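Local atomic coordinates of telomerase reverse transcriptase (Candida tropicalis MYA-3404, PDB entry 6ZD1), a protein that probably extends chromosome ends as the catalytic reverse transcriptase subunit of telomerase, copying a template in its RNA component into telomeric DNA repeats. Residues T183-M188 / K192-T197. Residues are numbered along the deposited sequence; the frame is centred on the assembly and turned at random.
Sequences TESSNM and KLFYFT
The Phe194 ring turns its CE1 edge to Ser185, whose CB lies close to the ring plane, 3.3 Å from CE1. A side chain as small as serine suits this place, since it offers little beyond CB and the ring edge can come up against that carbon; Ser185 OG points elsewhere, to a weak hydrogen bond with Pro238 O. Phe194 CG stands anti to its carbonyl carbon (chi1 -66°), which swings the ring over toward the 183-188 chain. Thr183 lies on the same face of the sheet as Phe194, and its CG2 meets Phe196 CE2 obliquely at 4.1 Å. On the other face Leu193 lays CD2 against Glu184 CB, 3.6 Å away, so the leucine packs on the aliphatic root of the acid while the chain, extended beyond CG, carries OE2 to a weak hydrogen bond from Glu599 N. Beta-branched Thr183 is well suited to an extended strand, and its backbone pairs with Phe194: Phe194 N donates to Thr183 O at 3.2 Å. A weak bond of 3.4 Å runs from Thr183 N to Phe194 O. Strands 180-184 and 193-197 make a two-stranded antiparallel beta hairpin within the largely helical telomerase RNA-binding domain.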
loop_
_atom_site.group_PDB
_atom_site.type_symbol
_atom_site.label_atom_id
_atom_site.label_comp_id
_atom_site.label_asym_id
_atom_site.label_seq_id
_atom_site.Cartn_x
_atom_site.Cartn_y
_atom_site.Cartn_z
ATOM N N THR A 183 -11.424 2.164 -6.079
ATOM C CA THR A 183 -10.125 1.511 -6.055
ATOM C C THR A 183 -9.068 2.502 -6.515
ATOM O O THR A 183 -9.319 3.308 -7.415
ATOM C CB THR A 183 -10.106 0.266 -6.953
ATOM O OG1 THR A 183 -8.762 -0.212 -7.090
ATOM C CG2 THR A 183 -10.670 0.593 -8.329
ATOM N N GLU A 184 -7.898 2.462 -5.886
ATOM C CA GLU A 184 -6.770 3.237 -6.379
ATOM C C GLU A 184 -6.102 2.493 -7.527
ATOM O O GLU A 184 -5.957 1.268 -7.493
ATOM C CB GLU A 184 -5.764 3.521 -5.261
ATOM C CG GLU A 184 -5.040 2.308 -4.710
ATOM C CD GLU A 184 -4.285 2.620 -3.433
ATOM O OE1 GLU A 184 -4.720 3.522 -2.685
ATOM O OE2 GLU A 184 -3.255 1.963 -3.174
ATOM N N SER A 185 -5.746 3.234 -8.570
ATOM C CA SER A 185 -5.103 2.632 -9.728
ATOM C C SER A 185 -3.659 2.255 -9.427
ATOM O O SER A 185 -2.982 2.888 -8.611
ATOM C CB SER A 185 -5.133 3.579 -10.924
ATOM O OG SER A 185 -4.434 3.024 -12.027
ATOM N N SER A 186 -3.200 1.190 -10.079
ATOM C CA SER A 186 -1.769 0.938 -10.219
ATOM C C SER A 186 -1.286 1.764 -11.405
ATOM O O SER A 186 -1.529 1.419 -12.564
ATOM C CB SER A 186 -1.497 -0.548 -10.411
ATOM O OG SER A 186 -2.098 -1.021 -11.601
ATOM N N ASN A 187 -0.604 2.865 -11.110
ATOM C CA ASN A 187 -0.241 3.879 -12.090
ATOM C C ASN A 187 1.130 4.430 -11.702
ATOM O O ASN A 187 1.819 3.875 -10.839
ATOM C CB ASN A 187 -1.329 4.964 -12.154
ATOM C CG ASN A 187 -1.227 5.833 -13.392
ATOM O OD1 ASN A 187 -0.558 6.867 -13.385
ATOM N ND2 ASN A 187 -1.901 5.422 -14.459
HETATM N N MSE A 188 1.561 5.491 -12.378
HETATM C CA MSE A 188 2.746 6.230 -11.942
HETATM C C MSE A 188 2.362 7.209 -10.834
HETATM O O MSE A 188 3.048 7.323 -9.816
HETATM C CB MSE A 188 3.391 6.965 -13.117
HETATM C CG MSE A 188 4.914 6.967 -13.078
HETATM SE SE MSE A 188 5.639 5.194 -12.703
HETATM C CE MSE A 188 4.812 4.204 -14.167
ATOM N N LYS A 192 -4.412 8.969 -7.487
ATOM C CA LYS A 192 -5.652 8.939 -8.247
ATOM C C LYS A 192 -6.552 7.833 -7.719
ATOM O O LYS A 192 -6.213 6.649 -7.807
ATOM C CB LYS A 192 -5.358 8.727 -9.730
ATOM C CG LYS A 192 -5.282 10.004 -10.556
ATOM C CD LYS A 192 -4.048 10.828 -10.225
ATOM C CE LYS A 192 -3.968 12.067 -11.106
ATOM N NZ LYS A 192 -2.815 12.937 -10.751
ATOM N N LEU A 193 -7.695 8.221 -7.175
ATOM C CA LEU A 193 -8.741 7.286 -6.798
ATOM C C LEU A 193 -9.842 7.360 -7.840
ATOM O O LEU A 193 -10.125 8.431 -8.387
ATOM C CB LEU A 193 -9.296 7.602 -5.410
ATOM C CG LEU A 193 -8.410 7.098 -4.273
ATOM C CD1 LEU A 193 -8.830 7.723 -2.965
ATOM C CD2 LEU A 193 -8.487 5.588 -4.187
ATOM N N PHE A 194 -10.444 6.214 -8.136
ATOM C CA PHE A 194 -11.364 6.122 -9.257
ATOM C C PHE A 194 -12.688 5.526 -8.816
ATOM O O PHE A 194 -12.722 4.482 -8.158
ATOM C CB PHE A 194 -10.732 5.315 -10.383
ATOM C CG PHE A 194 -9.548 5.996 -10.981
ATOM C CD1 PHE A 194 -8.291 5.420 -10.936
ATOM C CD2 PHE A 194 -9.687 7.251 -11.553
ATOM C CE1 PHE A 194 -7.205 6.074 -11.490
ATOM C CE2 PHE A 194 -8.604 7.906 -12.101
ATOM C CZ PHE A 194 -7.363 7.316 -12.073
ATOM N N TYR A 195 -13.770 6.217 -9.163
ATOM C CA TYR A 195 -15.123 5.809 -8.815
ATOM C C TYR A 195 -15.753 5.128 -10.026
ATOM O O TYR A 195 -16.023 5.777 -11.043
ATOM C CB TYR A 195 -15.943 7.016 -8.366
ATOM C CG TYR A 195 -15.454 7.661 -7.086
ATOM C CD1 TYR A 195 -14.310 8.452 -7.068
ATOM C CD2 TYR A 195 -16.147 7.492 -5.896
ATOM C CE1 TYR A 195 -13.868 9.044 -5.894
ATOM C CE2 TYR A 195 -15.716 8.080 -4.726
ATOM C CZ TYR A 195 -14.580 8.853 -4.726
ATOM O OH TYR A 195 -14.157 9.434 -3.549
ATOM N N PHE A 196 -15.973 3.822 -9.916
ATOM C CA PHE A 196 -16.732 3.055 -10.894
ATOM C C PHE A 196 -18.100 2.750 -10.304
ATOM O O PHE A 196 -18.189 2.245 -9.180
ATOM C CB PHE A 196 -16.019 1.749 -11.261
ATOM C CG PHE A 196 -14.684 1.945 -11.914
ATOM C CD1 PHE A 196 -14.577 1.999 -13.295
ATOM C CD2 PHE A 196 -13.532 2.064 -11.151
ATOM C CE1 PHE A 196 -13.351 2.174 -13.904
ATOM C CE2 PHE A 196 -12.302 2.239 -11.755
ATOM C CZ PHE A 196 -12.212 2.292 -13.134
ATOM N N THR A 197 -19.158 3.072 -11.046
ATOM C CA THR A 197 -20.495 2.687 -10.615
ATOM C C THR A 197 -20.589 1.169 -10.530
ATOM O O THR A 197 -19.971 0.447 -11.315
ATOM C CB THR A 197 -21.557 3.227 -11.575
ATOM O OG1 THR A 197 -21.440 2.571 -12.840
ATOM C CG2 THR A 197 -21.395 4.727 -11.768
#